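Local coordinates for Lmo0305 protein (Listeria monocytogenes, PDB 3PJ0) that is of unknown function but has the pyridoxal-phosphate-dependent aminotransferase-like fold and is a member of the beta-eliminating lyase family, at residues Leu97-His103 against Glu144-Ile150; Tyr94-Ser98 against Gly120-Gln124; Glu149-Gln153 against Thr282-Val286; Gln77-Arg81 against Leu108-Ile114. All coordinates share one frame; numbering follows the deposited sequence. Where two conformers were deposited one is given.

Three of the four contacts run into one another. Interactions 1 and 2 share Leu97 and Ser98, interactions 1 and 3 share Glu149 and Ile150, and so the loops that follow strands 91-94, 115-118 and 140-144 are tied together and then to strand 280-283. Interaction 4 is fully buried between two helices, its centre about 29 Å from that of interaction 3, though Lys109 links it to interaction 1 by a salt bridge with Glu101. The partly buried interaction 1 relies on charged groups and waters, surface interaction 2 on turns and one histidine bond, interaction 3, also partly buried, on carbon against carbonyl oxygen, and interaction 4 on leucines beside an arginine-glutamine bond.

Interaction 1: residues Leu97-His103 against Glu144-Ile150; sequences LSHLEIH and ELPQREI
In both His103 and Glu149 the first torsion sets CG anti to the carbonyl carbon, and Glu149 then folds back at chi2 (-74°), which brings its carboxylate up to the imidazole. The two belong to the large domain of a fold type I protein of the pyridoxal-phosphate group: the short helix 99-102 follows strand 91-94, and the loop 144-150 leaves the neighbouring parallel strand 140-144. His103 NE2 donates to Glu149 OE2 at 2.7 Å along a fairly straight path (163°). The oxygen lies close to the ring plane, yet the histidine reaches it from above the carboxylate plane, the two flat groups being turned 44° apart. Arg148 NH1 makes a salt bridge to Glu149 OE2, 2.8 Å away, from the opposite face. Glutamate suits this spot because an anionic carboxylate oxygen can accept from two donors, one on each face; Arg148 is itself steadied through NE by Glu333.

Nearer the backbone, the CB and CG of Glu149 pack on Leu97, with Leu97 CD1 3.6 Å from Glu149 CB. Ile102 adds its CD1 near the carboxylate carbon. His103 also ties the helix end to the dimer, as its O accepts from Arg233 of the second subunit.

Deeper in, Glu144 extends an almost straight chain. Glu144 OE2 takes the backbone N of Arg148 at 2.9 Å, fixing the loop, while OE1 works through waters. Water 1 donates both to Glu144 OE1 and to Leu97 O; water 2 accepts from His99 N at 3.0 Å and donates to Glu144 OE1 at 2.6 Å.

Interaction 2: residues Tyr94-Ser98 against Gly120-Gln124; sequences YHPLS and GTANQ
Pro96 and Ala122 lie closest across two type I beta turns, His95-Ser98 and Thr121-Gln124, with Pro96 CA 5.3 Å from Ala122 CA. These turns leave the C-terminal ends of the parallel strands 91-94 and 115-118, neighbours in the seven-stranded sheet of the fold type I large domain. Proline fits the second turn position, where its ring already holds phi near the value required, and small Ala122 lets the two turns come close: Pro96 CG is 3.8 Å from Ala122 N.

His95 supplies the polar link. With CG anti to the backbone N (chi1 -171°), the ring swings across to the second turn, where His95 NE2 donates to Gln124 O at 2.8 Å. The oxygen sits in the ring plane, but the donor stands above the carbonyl plane and the bond is bent (136°). His95 ND1 does the opposite job, accepting from Leu97 N at 3.0 Å, so both nitrogens hold the ring's rotation. Pro96 CD lies over one ring face, while Ala122 O meets the edge, 3.4 Å from His95 CE1. Leu97 CD1 approaches that same Ala122 O at 3.5 Å. On the far turn, Thr121 OG1 donates to Asn123 OD1 at 2.7 Å, nearly along the C=O axis.

Interaction 3: residues Glu149-Gln153 against Thr282-Val286; sequences EIGGQ and TVPEV
Strand 280-283 meets Gly151 and its neighbours through Val283. This strand lies at one edge of the four-stranded antiparallel sheet in the smaller, C-terminal part of the fold, and 149-153 belongs to the loop after strand 140-144 of the large sheet, so the contact joins the two. Thr282 comes first: its OG1 donates to Pro284 O at 2.8 Å, which probably braces the bend ahead. In Val283, CG1 stands anti to the backbone N (chi1 178°) and in that position touches Ile150 O at 3.5 Å and Gln153 NE2 at 3.7 Å. A branched valine suits the site, since one methyl can cover a carbonyl-amide pair already bonded: Gln153 NE2 donates to Ile150 O at 2.9 Å, nearly straight (166°). Next comes Val283 O, which receives a CA-H...O contact from Gly151 CA at 3.5 Å. Glycine fits there because a side-chain carbon would run into Val283 O and, at these backbone angles, also press on the preceding carbonyl oxygen.

A cis peptide leads into Pro284, whose CD rests 3.3 Å from Gly151 O and whose CG lies 3.9 Å from Gly152 O. On the opposing loop, Gly152 and Gln153 form a G1 beta bulge against Gln147. With no conventional hydrogen bond crossing between the segments, and with Ile150 O and Pro284 O each engaged within its own segment, the joint probably rests on close packing, helped by the one CA-H...O contact.

Interaction 4: residues Gln77-Arg81 against Leu108-Ile114; sequences QIALR and LKELQQI
Gln112 OE1 takes the NH1 hydrogen of Arg81 at 2.7 Å, in the carbonyl plane and at an angle of 153°. A bend at chi2 curls the arginine around that oxygen; Gln112 OE1 therefore also lies 3.0 Å from Arg81 CG, and the guanidinium and amide planes stand 67° apart. NH1 has a second acceptor in water 3, which donates to Leu111 O at 2.8 Å, while NE pairs with Asp85. Arginine suits the place because its separate N-H groups serve both helices at once.

The two helices, 72-87 and 107-112, belong to the large domain of the fold type I architecture, and their local axes cross at -60°, 10.7 Å apart. Leu80 and Leu108 fill the angle between them, meeting nearly at right angles with Leu80 CD1 4.0 Å from Leu108 CD2; Leu80 also reaches Leu142 of the sheet. Ile114, just past the helix, lays its CD1 against the backbone of helix 72-87, 3.8 Å from Arg81 N. Gln77 runs extended past Leu108 N and bonds through OE1 to Tyr235 OH, which Gln112 NE2 also meets. Gln77 NE2 donates to Arg234 O of the second subunit, and Leu111 packs on Gln112 of that subunit.

Interaction 1: residues Leu97-His103 against Glu144-Ile150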
loop_
_atom_site.group_PDB
_atom_site.type_symbol
_atom_site.label_atom_id
_atom_site.label_comp_id
_atom_site.label_asym_id
_atom_site.label_seq_id
_atom_site.Cartn_x
_atom_site.Cartn_y
_atom_site.Cartn_z
ATOM N N LEU A 97 -10.283 15.902 16.447
ATOM C CA LEU A 97 -9.895 14.496 16.535
ATOM C C LEU A 97 -10.010 13.796 15.188
ATOM O O LEU A 97 -10.123 12.551 15.130
ATOM C CB LEU A 97 -10.713 13.776 17.615
ATOM C CG LEU A 97 -10.648 14.393 19.009
ATOM C CD1 LEU A 97 -11.326 13.517 20.088
ATOM C CD2 LEU A 97 -9.197 14.635 19.374
ATOM N N SER A 98 -9.972 14.564 14.101
ATOM C CA SER A 98 -9.954 13.944 12.776
ATOM C C SER A 98 -8.784 12.968 12.690
ATOM O O SER A 98 -7.749 13.147 13.335
ATOM C CB SER A 98 -9.826 14.969 11.664
ATOM O OG SER A 98 -9.626 14.313 10.408
ATOM N N HIS A 99 -8.947 11.938 11.870
ATOM C CA HIS A 99 -7.917 10.917 11.763
ATOM C C HIS A 99 -6.646 11.569 11.219
ATOM O O HIS A 99 -5.534 11.196 11.591
ATOM C CB HIS A 99 -8.411 9.777 10.862
ATOM C CG HIS A 99 -7.547 8.557 10.858
ATOM N ND1 HIS A 99 -6.464 8.410 10.010
ATOM C CD2 HIS A 99 -7.657 7.388 11.532
ATOM C CE1 HIS A 99 -5.932 7.208 10.185
ATOM N NE2 HIS A 99 -6.634 6.565 11.097
ATOM N N LEU A 100 -6.829 12.553 10.345
ATOM C CA LEU A 100 -5.718 13.290 9.767
ATOM C C LEU A 100 -4.892 14.063 10.813
ATOM O O LEU A 100 -3.681 14.199 10.704
ATOM C CB LEU A 100 -6.232 14.296 8.722
ATOM C CG LEU A 100 -6.823 13.885 7.342
ATOM C CD1 LEU A 100 -5.739 13.516 6.398
ATOM C CD2 LEU A 100 -7.980 12.825 7.376
ATOM N N GLU A 101 -5.571 14.539 11.852
ATOM C CA GLU A 101 -4.918 15.359 12.850
ATOM C C GLU A 101 -4.157 14.551 13.887
ATOM O O GLU A 101 -3.090 14.983 14.340
ATOM C CB GLU A 101 -5.974 16.199 13.565
ATOM C CG GLU A 101 -5.431 17.210 14.541
ATOM C CD GLU A 101 -4.651 18.343 13.866
ATOM O OE1 GLU A 101 -4.714 18.479 12.619
ATOM O OE2 GLU A 101 -3.997 19.107 14.610
ATOM N N ILE A 102 -4.693 13.384 14.253
ATOM C CA ILE A 102 -4.108 12.611 15.360
ATOM C C ILE A 102 -3.566 11.208 15.093
ATOM O O ILE A 102 -2.794 10.703 15.926
ATOM C CB ILE A 102 -5.119 12.527 16.550
ATOM C CG1 ILE A 102 -6.341 11.691 16.199
ATOM C CG2 ILE A 102 -5.560 13.966 16.996
ATOM C CD1 ILE A 102 -7.290 11.467 17.389
ATOM N N HIS A 103 -3.943 10.565 13.986
ATOM C CA HIS A 103 -3.536 9.185 13.756
ATOM C C HIS A 103 -2.635 8.925 12.547
ATOM O O HIS A 103 -2.391 7.769 12.226
ATOM C CB HIS A 103 -4.756 8.250 13.648
ATOM C CG HIS A 103 -5.587 8.161 14.892
ATOM N ND1 HIS A 103 -5.079 7.760 16.108
ATOM C CD2 HIS A 103 -6.916 8.337 15.080
ATOM C CE1 HIS A 103 -6.054 7.727 16.999
ATOM N NE2 HIS A 103 -7.178 8.096 16.405
ATOM N N GLU A 144 -16.489 13.757 9.276
ATOM C CA GLU A 144 -16.373 12.304 9.539
ATOM C C GLU A 144 -17.728 11.805 10.084
ATOM O O GLU A 144 -18.154 12.238 11.151
ATOM C CB GLU A 144 -15.259 12.055 10.562
ATOM C CG GLU A 144 -14.997 10.598 10.856
ATOM C CD GLU A 144 -14.045 10.379 12.040
ATOM O OE1 GLU A 144 -12.979 11.049 12.119
ATOM O OE2 GLU A 144 -14.390 9.524 12.867
ATOM N N LEU A 145 -18.403 10.938 9.315
ATOM C CA LEU A 145 -19.706 10.384 9.686
ATOM C C LEU A 145 -19.540 8.890 9.987
ATOM O O LEU A 145 -19.193 8.115 9.096
ATOM C CB LEU A 145 -20.735 10.552 8.562
ATOM C CG LEU A 145 -21.011 11.938 8.037
ATOM C CD1 LEU A 145 -21.932 11.934 6.814
ATOM C CD2 LEU A 145 -21.606 12.822 9.138
ATOM N N PRO A 146 -19.700 8.493 11.256
ATOM C CA PRO A 146 -19.954 9.267 12.447
ATOM C C PRO A 146 -18.621 9.693 13.025
ATOM O O PRO A 146 -17.598 9.232 12.515
ATOM C CB PRO A 146 -20.641 8.257 13.356
ATOM C CG PRO A 146 -19.963 6.999 13.049
ATOM C CD PRO A 146 -19.555 7.062 11.584
ATOM N N GLN A 147 -18.612 10.503 14.081
ATOM C CA GLN A 147 -17.359 10.970 14.681
ATOM C C GLN A 147 -16.909 9.927 15.683
ATOM O O GLN A 147 -17.345 9.910 16.841
ATOM C CB GLN A 147 -17.524 12.339 15.353
ATOM C CG GLN A 147 -16.194 12.991 15.683
ATOM C CD GLN A 147 -15.560 13.679 14.469
ATOM O OE1 GLN A 147 -16.166 14.567 13.881
ATOM N NE2 GLN A 147 -14.345 13.261 14.087
ATOM N N ARG A 148 -16.043 9.042 15.220
ATOM C CA ARG A 148 -15.633 7.883 16.021
ATOM C C ARG A 148 -15.004 8.178 17.384
ATOM O O ARG A 148 -15.321 7.502 18.356
ATOM C CB ARG A 148 -14.671 7.029 15.202
ATOM C CG ARG A 148 -14.140 5.782 15.914
ATOM C CD ARG A 148 -12.767 6.010 16.595
ATOM N NE ARG A 148 -12.239 4.720 17.013
ATOM C CZ ARG A 148 -10.952 4.379 17.176
ATOM N NH1 ARG A 148 -9.964 5.241 16.990
ATOM N NH2 ARG A 148 -10.652 3.133 17.539
ATOM N N GLU A 149 -14.125 9.172 17.453
ATOM C CA GLU A 149 -13.403 9.455 18.702
ATOM C C GLU A 149 -14.298 9.961 19.830
ATOM O O GLU A 149 -13.896 9.945 20.994
ATOM C CB GLU A 149 -12.248 10.419 18.465
ATOM C CG GLU A 149 -11.211 9.874 17.504
ATOM C CD GLU A 149 -10.310 8.780 18.061
ATOM O OE1 GLU A 149 -10.105 8.695 19.281
ATOM O OE2 GLU A 149 -9.767 8.023 17.231
ATOM N N ILE A 150 -15.514 10.392 19.496
ATOM C CA ILE A 150 -16.458 10.829 20.537
ATOM C C ILE A 150 -17.620 9.818 20.683
ATOM O O ILE A 150 -18.696 10.126 21.162
ATOM C CB ILE A 150 -16.901 12.307 20.377
ATOM C CG1 ILE A 150 -17.604 12.567 19.048
ATOM C CG2 ILE A 150 -15.706 13.227 20.492
ATOM C CD1 ILE A 150 -18.185 13.963 18.972
HETATM O O HOH W 1 -10.919 10.320 13.634
HETATM O O HOH W 2 -11.474 12.093 10.238
#

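Interaction 2: residues Tyr94-Ser98 against Gly120-Gln124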
loop_
_atom_site.group_PDB
_atom_site.type_symbol
_atom_site.label_atom_id
_atom_site.label_comp_id
_atom_site.label_asym_id
_atom_site.label_seq_id
_atom_site.Cartn_x
_atom_site.Cartn_y
_atom_site.Cartn_z
ATOM N N TYR A 94 -11.520 20.916 10.072
ATOM C CA TYR A 94 -12.138 19.693 10.508
ATOM C C TYR A 94 -12.168 19.557 12.041
ATOM O O TYR A 94 -11.595 20.382 12.751
ATOM C CB TYR A 94 -11.465 18.494 9.868
ATOM C CG TYR A 94 -9.939 18.348 10.007
ATOM C CD1 TYR A 94 -9.277 18.551 11.210
ATOM C CD2 TYR A 94 -9.168 17.895 8.909
ATOM C CE1 TYR A 94 -7.879 18.348 11.314
ATOM C CE2 TYR A 94 -7.809 17.674 9.010
ATOM C CZ TYR A 94 -7.157 17.904 10.195
ATOM O OH TYR A 94 -5.786 17.679 10.248
ATOM N N HIS A 95 -12.836 18.512 12.531
ATOM C CA HIS A 95 -12.933 18.263 13.951
ATOM C C HIS A 95 -11.512 18.057 14.542
ATOM O O HIS A 95 -10.644 17.478 13.880
ATOM C CB HIS A 95 -13.789 17.009 14.197
ATOM C CG HIS A 95 -14.141 16.775 15.638
ATOM N ND1 HIS A 95 -13.310 16.109 16.505
ATOM C CD2 HIS A 95 -15.247 17.099 16.353
ATOM C CE1 HIS A 95 -13.874 16.056 17.704
ATOM N NE2 HIS A 95 -15.054 16.651 17.637
ATOM N N PRO A 96 -11.261 18.522 15.778
ATOM C CA PRO A 96 -9.950 18.345 16.438
ATOM C C PRO A 96 -9.388 16.885 16.466
ATOM O O PRO A 96 -8.167 16.676 16.490
ATOM C CB PRO A 96 -10.238 18.792 17.884
ATOM C CG PRO A 96 -11.298 19.784 17.748
ATOM C CD PRO A 96 -12.183 19.286 16.639
ATOM N N LEU A 97 -10.283 15.902 16.447
ATOM C CA LEU A 97 -9.895 14.496 16.535
ATOM C C LEU A 97 -10.010 13.796 15.188
ATOM O O LEU A 97 -10.123 12.551 15.130
ATOM C CB LEU A 97 -10.713 13.776 17.615
ATOM C CG LEU A 97 -10.648 14.393 19.009
ATOM C CD1 LEU A 97 -11.326 13.517 20.088
ATOM C CD2 LEU A 97 -9.197 14.635 19.374
ATOM N N SER A 98 -9.972 14.564 14.101
ATOM C CA SER A 98 -9.954 13.944 12.776
ATOM C C SER A 98 -8.784 12.968 12.690
ATOM O O SER A 98 -7.749 13.147 13.335
ATOM C CB SER A 98 -9.826 14.969 11.664
ATOM O OG SER A 98 -9.626 14.313 10.408
ATOM N N GLY A 120 -14.647 23.710 16.548
ATOM C CA GLY A 120 -15.309 23.452 17.834
ATOM C C GLY A 120 -14.350 22.978 18.909
ATOM O O GLY A 120 -13.273 23.539 19.060
ATOM N N THR A 121 -14.747 21.941 19.646
ATOM C CA THR A 121 -13.948 21.411 20.734
ATOM C C THR A 121 -13.841 19.895 20.564
ATOM O O THR A 121 -14.666 19.286 19.907
ATOM C CB THR A 121 -14.562 21.802 22.096
ATOM O OG1 THR A 121 -15.852 21.232 22.220
ATOM C CG2 THR A 121 -14.684 23.320 22.213
ATOM N N ALA A 122 -12.805 19.301 21.153
ATOM C CA ALA A 122 -12.523 17.878 21.008
ATOM C C ALA A 122 -13.627 16.965 21.539
ATOM O O ALA A 122 -13.790 15.827 21.060
ATOM C CB ALA A 122 -11.159 17.533 21.703
ATOM N N ASN A 123 -14.409 17.461 22.493
ATOM C CA ASN A 123 -15.439 16.638 23.130
ATOM C C ASN A 123 -16.842 16.629 22.523
ATOM O O ASN A 123 -17.747 16.010 23.102
ATOM C CB ASN A 123 -15.535 16.974 24.649
ATOM C CG ASN A 123 -16.087 18.405 24.956
ATOM O OD1 ASN A 123 -16.080 19.313 24.119
ATOM N ND2 ASN A 123 -16.534 18.595 26.194
ATOM N N GLN A 124 -17.054 17.300 21.394
ATOM C CA GLN A 124 -18.416 17.351 20.826
ATOM C C GLN A 124 -18.427 17.507 19.342
ATOM O O GLN A 124 -17.391 17.770 18.720
ATOM C CB GLN A 124 -19.262 18.461 21.483
ATOM C CG GLN A 124 -18.671 19.840 21.441
ATOM C CD GLN A 124 -19.410 20.836 22.360
ATOM O OE1 GLN A 124 -20.564 21.200 22.107
ATOM N NE2 GLN A 124 -18.731 21.300 23.399
#

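Interaction 3: residues Glu149-Gln153 against Thr282-Val286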
loop_
_atom_site.group_PDB
_atom_site.type_symbol
_atom_site.label_atom_id
_atom_site.label_comp_id
_atom_site.label_asym_id
_atom_site.label_seq_id
_atom_site.Cartn_x
_atom_site.Cartn_y
_atom_site.Cartn_z
ATOM N N GLU A 149 -14.125 9.172 17.453
ATOM C CA GLU A 149 -13.403 9.455 18.702
ATOM C C GLU A 149 -14.298 9.961 19.830
ATOM O O GLU A 149 -13.896 9.945 20.994
ATOM C CB GLU A 149 -12.248 10.419 18.465
ATOM C CG GLU A 149 -11.211 9.874 17.504
ATOM C CD GLU A 149 -10.310 8.780 18.061
ATOM O OE1 GLU A 149 -10.105 8.695 19.281
ATOM O OE2 GLU A 149 -9.767 8.023 17.231
ATOM N N ILE A 150 -15.514 10.392 19.496
ATOM C CA ILE A 150 -16.458 10.829 20.537
ATOM C C ILE A 150 -17.620 9.818 20.683
ATOM O O ILE A 150 -18.696 10.126 21.162
ATOM C CB ILE A 150 -16.901 12.307 20.377
ATOM C CG1 ILE A 150 -17.604 12.567 19.048
ATOM C CG2 ILE A 150 -15.706 13.227 20.492
ATOM C CD1 ILE A 150 -18.185 13.963 18.972
ATOM N N GLY A 151 -17.369 8.597 20.251
ATOM C CA GLY A 151 -18.316 7.518 20.421
ATOM C C GLY A 151 -19.145 7.157 19.227
ATOM O O GLY A 151 -19.999 6.294 19.335
ATOM N N GLY A 152 -18.895 7.797 18.087
ATOM C CA GLY A 152 -19.687 7.536 16.890
ATOM C C GLY A 152 -20.919 8.429 16.913
ATOM O O GLY A 152 -22.070 7.940 16.869
ATOM N N GLN A 153 -20.699 9.733 16.999
ATOM C CA GLN A 153 -21.833 10.673 17.001
ATOM C C GLN A 153 -22.118 11.252 15.598
ATOM O O GLN A 153 -21.198 11.388 14.758
ATOM C CB GLN A 153 -21.561 11.810 17.991
ATOM C CG GLN A 153 -21.420 11.410 19.475
ATOM C CD GLN A 153 -21.294 12.613 20.398
ATOM O OE1 GLN A 153 -22.026 13.620 20.254
ATOM N NE2 GLN A 153 -20.417 12.504 21.386
ATOM N N THR A 282 -23.404 4.893 28.222
ATOM C CA THR A 282 -22.793 4.924 26.908
ATOM C C THR A 282 -22.824 6.326 26.293
ATOM O O THR A 282 -23.655 7.175 26.664
ATOM C CB THR A 282 -23.418 3.916 25.930
ATOM O OG1 THR A 282 -24.766 4.282 25.595
ATOM C CG2 THR A 282 -23.355 2.502 26.513
ATOM N N VAL A 283 -21.891 6.567 25.363
ATOM C CA VAL A 283 -21.867 7.775 24.582
ATOM C C VAL A 283 -21.738 7.353 23.106
ATOM O O VAL A 283 -20.788 6.686 22.757
ATOM C CB VAL A 283 -20.710 8.694 24.945
ATOM C CG1 VAL A 283 -20.728 9.930 24.041
ATOM C CG2 VAL A 283 -20.753 9.055 26.433
ATOM N N PRO A 284 -22.728 7.668 22.266
ATOM C CA PRO A 284 -23.965 8.336 22.654
ATOM C C PRO A 284 -24.816 7.390 23.522
ATOM O O PRO A 284 -24.596 6.170 23.526
ATOM C CB PRO A 284 -24.656 8.621 21.319
ATOM C CG PRO A 284 -23.944 7.875 20.272
ATOM C CD PRO A 284 -22.712 7.268 20.841
ATOM N N GLU A 285 -25.790 7.937 24.256
ATOM C CA GLU A 285 -26.644 7.095 25.104
ATOM C C GLU A 285 -27.395 6.057 24.272
ATOM O O GLU A 285 -27.499 4.879 24.669
ATOM C CB GLU A 285 -27.619 7.972 25.911
ATOM C CG GLU A 285 -28.640 7.177 26.739
ATOM C CD GLU A 285 -29.518 8.048 27.646
ATOM O OE1 GLU A 285 -29.226 9.265 27.831
ATOM O OE2 GLU A 285 -30.501 7.489 28.191
ATOM N N VAL A 286 -27.953 6.509 23.146
ATOM C CA VAL A 286 -28.547 5.613 22.160
ATOM C C VAL A 286 -27.661 5.655 20.896
ATOM O O VAL A 286 -27.531 6.710 20.246
ATOM C CB VAL A 286 -29.999 5.953 21.823
ATOM C CG1 VAL A 286 -30.503 4.991 20.715
ATOM C CG2 VAL A 286 -30.878 5.863 23.089
#

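Interaction 4: residues Gln77-Arg81 against Leu108-Ile114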
loop_
_atom_site.group_PDB
_atom_site.type_symbol
_atom_site.label_atom_id
_atom_site.label_comp_id
_atom_site.label_asym_id
_atom_site.label_seq_id
_atom_site.Cartn_x
_atom_site.Cartn_y
_atom_site.Cartn_z
ATOM N N GLN A 77 -5.349 12.611 2.517
ATOM C CA GLN A 77 -4.337 13.679 2.361
ATOM C C GLN A 77 -4.342 14.174 0.897
ATOM O O GLN A 77 -4.241 15.384 0.616
ATOM C CB GLN A 77 -2.963 13.136 2.668
ATOM C CG GLN A 77 -2.687 12.841 4.102
ATOM C CD GLN A 77 -1.287 12.303 4.224
ATOM O OE1 GLN A 77 -0.395 12.729 3.472
ATOM N NE2 GLN A 77 -1.069 11.374 5.180
ATOM N N ILE A 78 -4.417 13.217 -0.032
ATOM C CA ILE A 78 -4.485 13.518 -1.468
ATOM C C ILE A 78 -5.752 14.295 -1.838
ATOM O O ILE A 78 -5.670 15.291 -2.582
ATOM C CB ILE A 78 -4.362 12.214 -2.320
ATOM C CG1 ILE A 78 -2.949 11.674 -2.189
ATOM C CG2 ILE A 78 -4.732 12.442 -3.828
ATOM C CD1 ILE A 78 -2.769 10.227 -2.765
ATOM N N ALA A 79 -6.909 13.903 -1.297
ATOM C CA ALA A 79 -8.157 14.593 -1.605
ATOM C C ALA A 79 -8.038 16.071 -1.213
ATOM O O ALA A 79 -8.375 16.956 -2.009
ATOM C CB ALA A 79 -9.383 13.906 -0.879
ATOM N N LEU A 80 -7.563 16.332 0.006
ATOM C CA LEU A 80 -7.454 17.706 0.527
ATOM C C LEU A 80 -6.441 18.538 -0.280
ATOM O O LEU A 80 -6.694 19.743 -0.534
ATOM C CB LEU A 80 -7.128 17.704 2.039
ATOM C CG LEU A 80 -8.167 16.988 2.945
ATOM C CD1 LEU A 80 -7.816 17.045 4.397
ATOM C CD2 LEU A 80 -9.610 17.541 2.677
ATOM N N ARG A 81 -5.336 17.924 -0.702
ATOM C CA ARG A 81 -4.378 18.627 -1.594
ATOM C C ARG A 81 -4.992 19.035 -2.945
ATOM O O ARG A 81 -4.777 20.146 -3.433
ATOM C CB ARG A 81 -3.094 17.803 -1.806
ATOM C CG ARG A 81 -2.067 18.459 -2.783
ATOM C CD ARG A 81 -1.611 19.837 -2.351
ATOM N NE ARG A 81 -0.747 20.398 -3.384
ATOM C CZ ARG A 81 0.568 20.203 -3.470
ATOM N NH1 ARG A 81 1.230 19.520 -2.541
ATOM N NH2 ARG A 81 1.228 20.719 -4.506
ATOM N N LEU A 108 -0.469 15.016 6.853
ATOM C CA LEU A 108 -1.088 16.140 6.094
ATOM C C LEU A 108 -0.245 17.399 6.198
ATOM O O LEU A 108 0.014 18.082 5.200
ATOM C CB LEU A 108 -2.503 16.392 6.595
ATOM C CG LEU A 108 -3.302 17.506 5.906
ATOM C CD1 LEU A 108 -3.556 17.147 4.421
ATOM C CD2 LEU A 108 -4.608 17.711 6.719
ATOM N N LYS A 109 0.209 17.700 7.405
ATOM C CA LYS A 109 1.100 18.843 7.644
ATOM C C LYS A 109 2.493 18.676 7.009
ATOM O O LYS A 109 3.027 19.598 6.366
ATOM C CB LYS A 109 1.240 19.048 9.150
ATOM C CG LYS A 109 -0.117 19.438 9.821
ATOM C CD LYS A 109 -0.019 19.460 11.320
ATOM C CE LYS A 109 -1.431 19.637 11.976
ATOM N NZ LYS A 109 -1.348 19.460 13.462
ATOM N N GLU A 110 3.082 17.502 7.175
ATOM C CA GLU A 110 4.476 17.277 6.767
ATOM C C GLU A 110 4.648 17.012 5.280
ATOM O O GLU A 110 5.689 17.369 4.711
ATOM C CB GLU A 110 5.088 16.111 7.547
ATOM C CG GLU A 110 5.171 16.306 9.063
ATOM C CD GLU A 110 6.342 17.152 9.542
ATOM O OE1 GLU A 110 7.034 17.838 8.735
ATOM O OE2 GLU A 110 6.567 17.125 10.770
ATOM N N LEU A 111 3.673 16.343 4.662
ATOM C CA LEU A 111 3.758 15.998 3.252
ATOM C C LEU A 111 3.048 17.009 2.344
ATOM O O LEU A 111 3.451 17.205 1.193
ATOM C CB LEU A 111 3.233 14.587 2.990
ATOM C CG LEU A 111 4.103 13.423 3.493
ATOM C CD1 LEU A 111 3.372 12.109 3.356
ATOM C CD2 LEU A 111 5.483 13.396 2.769
ATOM N N GLN A 112 2.021 17.679 2.865
ATOM C CA GLN A 112 1.256 18.602 2.027
ATOM C C GLN A 112 1.356 20.062 2.477
ATOM O O GLN A 112 0.871 20.965 1.780
ATOM C CB GLN A 112 -0.214 18.150 1.961
ATOM C CG GLN A 112 -0.473 16.815 1.267
ATOM C CD GLN A 112 0.012 16.798 -0.174
ATOM O OE1 GLN A 112 0.129 17.836 -0.812
ATOM N NE2 GLN A 112 0.321 15.619 -0.679
ATOM N N GLN A 113 1.998 20.313 3.618
ATOM C CA GLN A 113 2.101 21.683 4.156
ATOM C C GLN A 113 0.728 22.367 4.165
ATOM O O GLN A 113 0.603 23.563 3.862
ATOM C CB GLN A 113 3.111 22.558 3.394
ATOM C CG GLN A 113 4.535 22.078 3.505
ATOM C CD GLN A 113 4.828 21.029 2.509
ATOM O OE1 GLN A 113 4.507 21.190 1.331
ATOM N NE2 GLN A 113 5.471 19.955 2.942
ATOM N N ILE A 114 -0.287 21.576 4.507
ATOM C CA ILE A 114 -1.650 22.055 4.699
ATOM C C ILE A 114 -1.841 22.389 6.189
ATOM O O ILE A 114 -1.322 21.685 7.077
ATOM C CB ILE A 114 -2.661 21.034 4.165
ATOM C CG1 ILE A 114 -2.693 21.149 2.633
ATOM C CG2 ILE A 114 -4.084 21.196 4.851
ATOM C CD1 ILE A 114 -3.609 20.129 1.896
HETATM O O HOH W 3 3.624 18.342 -1.357
#